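Local coordinates for citrate synthase (Thermotoga maritima, PDB 2P2W), which probably catalyses the condensation of oxaloacetate with acetyl-CoA and water to give citrate and free CoA in the tricarboxylic acid cycle, at residues D92-F97 against P123-Y128. Sequence-based numbering, arbitrary orientation.
Sequences DVLKIF and PTILAY
With chi1 at -70°, I125 holds CG2 anti to its own nitrogen and CG1 beside it, which sends CG2 to V93 and CD1 to the base of the F97 side chain. V93 answers with CG1, also anti to the backbone N (chi1 172°). This is helix-helix packing in the largely alpha-helical citrate synthase fold: segments 92-97 and 123-128, on helices 90-98 and 110-133, cross at 121°, with their local axes 9.8 Å apart at closest approach, entirely through apolar side chains. CG2 of I125 lies 3.7 Å from V93 CG1 and also reaches F97 CD2, coming at the ring obliquely. The other branch runs out along the F97 stem, where I125 CD1 stops 3.6 Å from F97 CB. L94 comes in across I125, setting its CD2 3.8 Å from I125 CG2. Cutting I125 back to an alanine would remove CG2 and CD1 and would probably open a gap beside V93 and L94, with F97 CB losing its contact across the crossing. Beyond this cluster, A319 of helix 317-337 touches both leucines, L94 and L126, while A77 and L81 of helix 75-81 pack on F97. On the far side of helix 90-98, K95 NZ bridges to D92 OD1 and hydrogen-bonds S197 OG of the second subunit, tying the helix to the dimer partner. Back at the crossing, L126 reaches over with a single methyl, CD2, which sits 3.8 Å from L94 CG.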
ATOM      1  N   ASP A  92       0.098  -7.945   9.483  1.00 20.27           N
ATOM      2  CA  ASP A  92       0.027  -8.861   8.348  1.00 21.55           C
ATOM      3  C   ASP A  92      -1.264  -9.672   8.386  1.00 21.53           C
ATOM      4  O   ASP A  92      -1.850  -9.972   7.344  1.00 21.80           O
ATOM      5  CB  ASP A  92       1.236  -9.800   8.329  1.00 22.08           C
ATOM      6  CG  ASP A  92       2.523  -9.079   7.960  1.00 25.42           C
ATOM      7  OD1 ASP A  92       2.435  -7.991   7.354  1.00 25.18           O
ATOM      8  OD2 ASP A  92       3.615  -9.600   8.265  1.00 26.79           O
ATOM      9  N   VAL A  93      -1.700 -10.025   9.591  1.00 19.90           N
ATOM     10  CA  VAL A  93      -2.935 -10.780   9.766  1.00 20.44           C
ATOM     11  C   VAL A  93      -4.088  -9.959   9.190  1.00 19.84           C
ATOM     12  O   VAL A  93      -4.949 -10.488   8.477  1.00 20.15           O
ATOM     13  CB  VAL A  93      -3.194 -11.069  11.267  1.00 20.28           C
ATOM     14  CG1 VAL A  93      -4.578 -11.669  11.459  1.00 21.15           C
ATOM     15  CG2 VAL A  93      -2.130 -12.030  11.791  1.00 22.31           C
ATOM     16  N   LEU A  94      -4.093  -8.663   9.497  1.00 19.73           N
ATOM     17  CA  LEU A  94      -5.124  -7.763   8.987  1.00 19.79           C
ATOM     18  C   LEU A  94      -5.107  -7.734   7.456  1.00 20.82           C
ATOM     19  O   LEU A  94      -6.158  -7.776   6.820  1.00 20.69           O
ATOM     20  CB  LEU A  94      -4.915  -6.347   9.537  1.00 19.59           C
ATOM     21  CG  LEU A  94      -5.312  -6.116  11.001  1.00 19.81           C
ATOM     22  CD1 LEU A  94      -4.825  -4.750  11.470  1.00 17.89           C
ATOM     23  CD2 LEU A  94      -6.820  -6.227  11.135  1.00 19.01           C
ATOM     24  N   LYS A  95      -3.913  -7.663   6.866  1.00 20.58           N
ATOM     25  CA  LYS A  95      -3.788  -7.636   5.407  1.00 20.17           C
ATOM     26  C   LYS A  95      -4.467  -8.851   4.791  1.00 19.88           C
ATOM     27  O   LYS A  95      -5.248  -8.739   3.840  1.00 19.96           O
ATOM     28  CB  LYS A  95      -2.320  -7.658   4.980  1.00 20.61           C
ATOM     29  CG  LYS A  95      -1.528  -6.396   5.245  1.00 21.23           C
ATOM     30  CD  LYS A  95      -0.095  -6.658   4.830  1.00 24.68           C
ATOM     31  CE  LYS A  95       0.872  -5.661   5.429  1.00 25.86           C
ATOM     32  NZ  LYS A  95       2.270  -6.095   5.150  1.00 26.34           N
ATOM     33  N   ILE A  96      -4.139 -10.018   5.337  1.00 20.38           N
ATOM     34  CA  ILE A  96      -4.695 -11.278   4.857  1.00 19.57           C
ATOM     35  C   ILE A  96      -6.216 -11.277   4.836  1.00 19.28           C
ATOM     36  O   ILE A  96      -6.835 -11.536   3.804  1.00 19.23           O
ATOM     37  CB  ILE A  96      -4.228 -12.459   5.735  1.00 19.81           C
ATOM     38  CG1 ILE A  96      -2.711 -12.630   5.618  1.00 18.84           C
ATOM     39  CG2 ILE A  96      -4.955 -13.737   5.316  1.00 21.77           C
ATOM     40  CD1 ILE A  96      -2.124 -13.629   6.616  1.00 19.26           C
ATOM     41  N   PHE A  97      -6.823 -10.988   5.979  1.00 19.31           N
ATOM     42  CA  PHE A  97      -8.280 -11.058   6.050  1.00 20.52           C
ATOM     43  C   PHE A  97      -8.991  -9.936   5.264  1.00 21.59           C
ATOM     44  O   PHE A  97     -10.169 -10.019   4.949  1.00 22.84           O
ATOM     45  CB  PHE A  97      -8.705 -11.065   7.526  1.00 19.61           C
ATOM     46  CG  PHE A  97      -8.450 -12.424   8.125  1.00 19.85           C
ATOM     47  CD1 PHE A  97      -9.260 -13.499   7.774  1.00 21.20           C
ATOM     48  CD2 PHE A  97      -7.377 -12.617   8.983  1.00 18.93           C
ATOM     49  CE1 PHE A  97      -8.990 -14.767   8.275  1.00 22.30           C
ATOM     50  CE2 PHE A  97      -7.110 -13.889   9.480  1.00 20.80           C
ATOM     51  CZ  PHE A  97      -7.907 -14.971   9.127  1.00 21.64           C
ATOM     52  N   PRO A 123     -11.373  -5.469  15.090  1.00 17.82           N
ATOM     53  CA  PRO A 123     -11.135  -6.105  16.393  1.00 18.70           C
ATOM     54  C   PRO A 123     -11.370  -7.614  16.403  1.00 17.02           C
ATOM     55  O   PRO A 123     -10.723  -8.349  17.146  1.00 17.59           O
ATOM     56  CB  PRO A 123     -12.106  -5.367  17.324  1.00 18.29           C
ATOM     57  CG  PRO A 123     -12.235  -4.018  16.681  1.00 17.56           C
ATOM     58  CD  PRO A 123     -12.361  -4.382  15.220  1.00 18.92           C
ATOM     59  N   THR A 124     -12.312  -8.069  15.587  1.00 16.41           N
ATOM     60  CA  THR A 124     -12.624  -9.488  15.512  1.00 16.61           C
ATOM     61  C   THR A 124     -11.446 -10.230  14.892  1.00 18.05           C
ATOM     62  O   THR A 124     -11.070 -11.309  15.347  1.00 18.44           O
ATOM     63  CB  THR A 124     -13.886  -9.726  14.671  1.00 17.86           C
ATOM     64  OG1 THR A 124     -14.970  -8.976  15.233  1.00 18.76           O
ATOM     65  CG2 THR A 124     -14.251 -11.211  14.659  1.00 18.28           C
ATOM     66  N   ILE A 125     -10.865  -9.644  13.851  1.00 18.39           N
ATOM     67  CA  ILE A 125      -9.714 -10.250  13.190  1.00 17.61           C
ATOM     68  C   ILE A 125      -8.580 -10.407  14.197  1.00 17.90           C
ATOM     69  O   ILE A 125      -7.993 -11.483  14.319  1.00 17.06           O
ATOM     70  CB  ILE A 125      -9.219  -9.379  12.007  1.00 18.27           C
ATOM     71  CG1 ILE A 125     -10.242  -9.422  10.868  1.00 16.77           C
ATOM     72  CG2 ILE A 125      -7.858  -9.871  11.517  1.00 17.07           C
ATOM     73  CD1 ILE A 125      -9.943  -8.446   9.743  1.00 18.01           C
ATOM     74  N   LEU A 126      -8.286  -9.333  14.924  1.00 17.94           N
ATOM     75  CA  LEU A 126      -7.213  -9.350  15.913  1.00 19.07           C
ATOM     76  C   LEU A 126      -7.486 -10.298  17.073  1.00 19.59           C
ATOM     77  O   LEU A 126      -6.622 -11.086  17.451  1.00 19.67           O
ATOM     78  CB  LEU A 126      -6.972  -7.940  16.462  1.00 18.71           C
ATOM     79  CG  LEU A 126      -6.618  -6.852  15.444  1.00 18.11           C
ATOM     80  CD1 LEU A 126      -6.299  -5.554  16.176  1.00 18.38           C
ATOM     81  CD2 LEU A 126      -5.425  -7.297  14.607  1.00 18.36           C
ATOM     82  N   ALA A 127      -8.686 -10.220  17.644  1.00 19.57           N
ATOM     83  CA  ALA A 127      -9.033 -11.073  18.773  1.00 20.43           C
ATOM     84  C   ALA A 127      -9.018 -12.552  18.390  1.00 21.14           C
ATOM     85  O   ALA A 127      -8.460 -13.380  19.113  1.00 22.47           O
ATOM     86  CB  ALA A 127     -10.397 -10.679  19.326  1.00 22.78           C
ATOM     87  N   TYR A 128      -9.621 -12.882  17.251  1.00 19.84           N
ATOM     88  CA  TYR A 128      -9.655 -14.266  16.791  1.00 20.37           C
ATOM     89  C   TYR A 128      -8.260 -14.837  16.587  1.00 20.77           C
ATOM     90  O   TYR A 128      -7.990 -15.977  16.969  1.00 21.02           O
ATOM     91  CB  TYR A 128     -10.421 -14.378  15.472  1.00 20.72           C
ATOM     92  CG  TYR A 128     -11.931 -14.459  15.600  1.00 20.81           C
ATOM     93  CD1 TYR A 128     -12.579 -14.171  16.802  1.00 21.44           C
ATOM     94  CD2 TYR A 128     -12.711 -14.807  14.500  1.00 22.48           C
ATOM     95  CE1 TYR A 128     -13.977 -14.228  16.900  1.00 22.79           C
ATOM     96  CE2 TYR A 128     -14.096 -14.864  14.584  1.00 23.02           C
ATOM     97  CZ  TYR A 128     -14.724 -14.574  15.782  1.00 23.99           C
ATOM     98  OH  TYR A 128     -16.097 -14.624  15.844  1.00 26.39           O
TER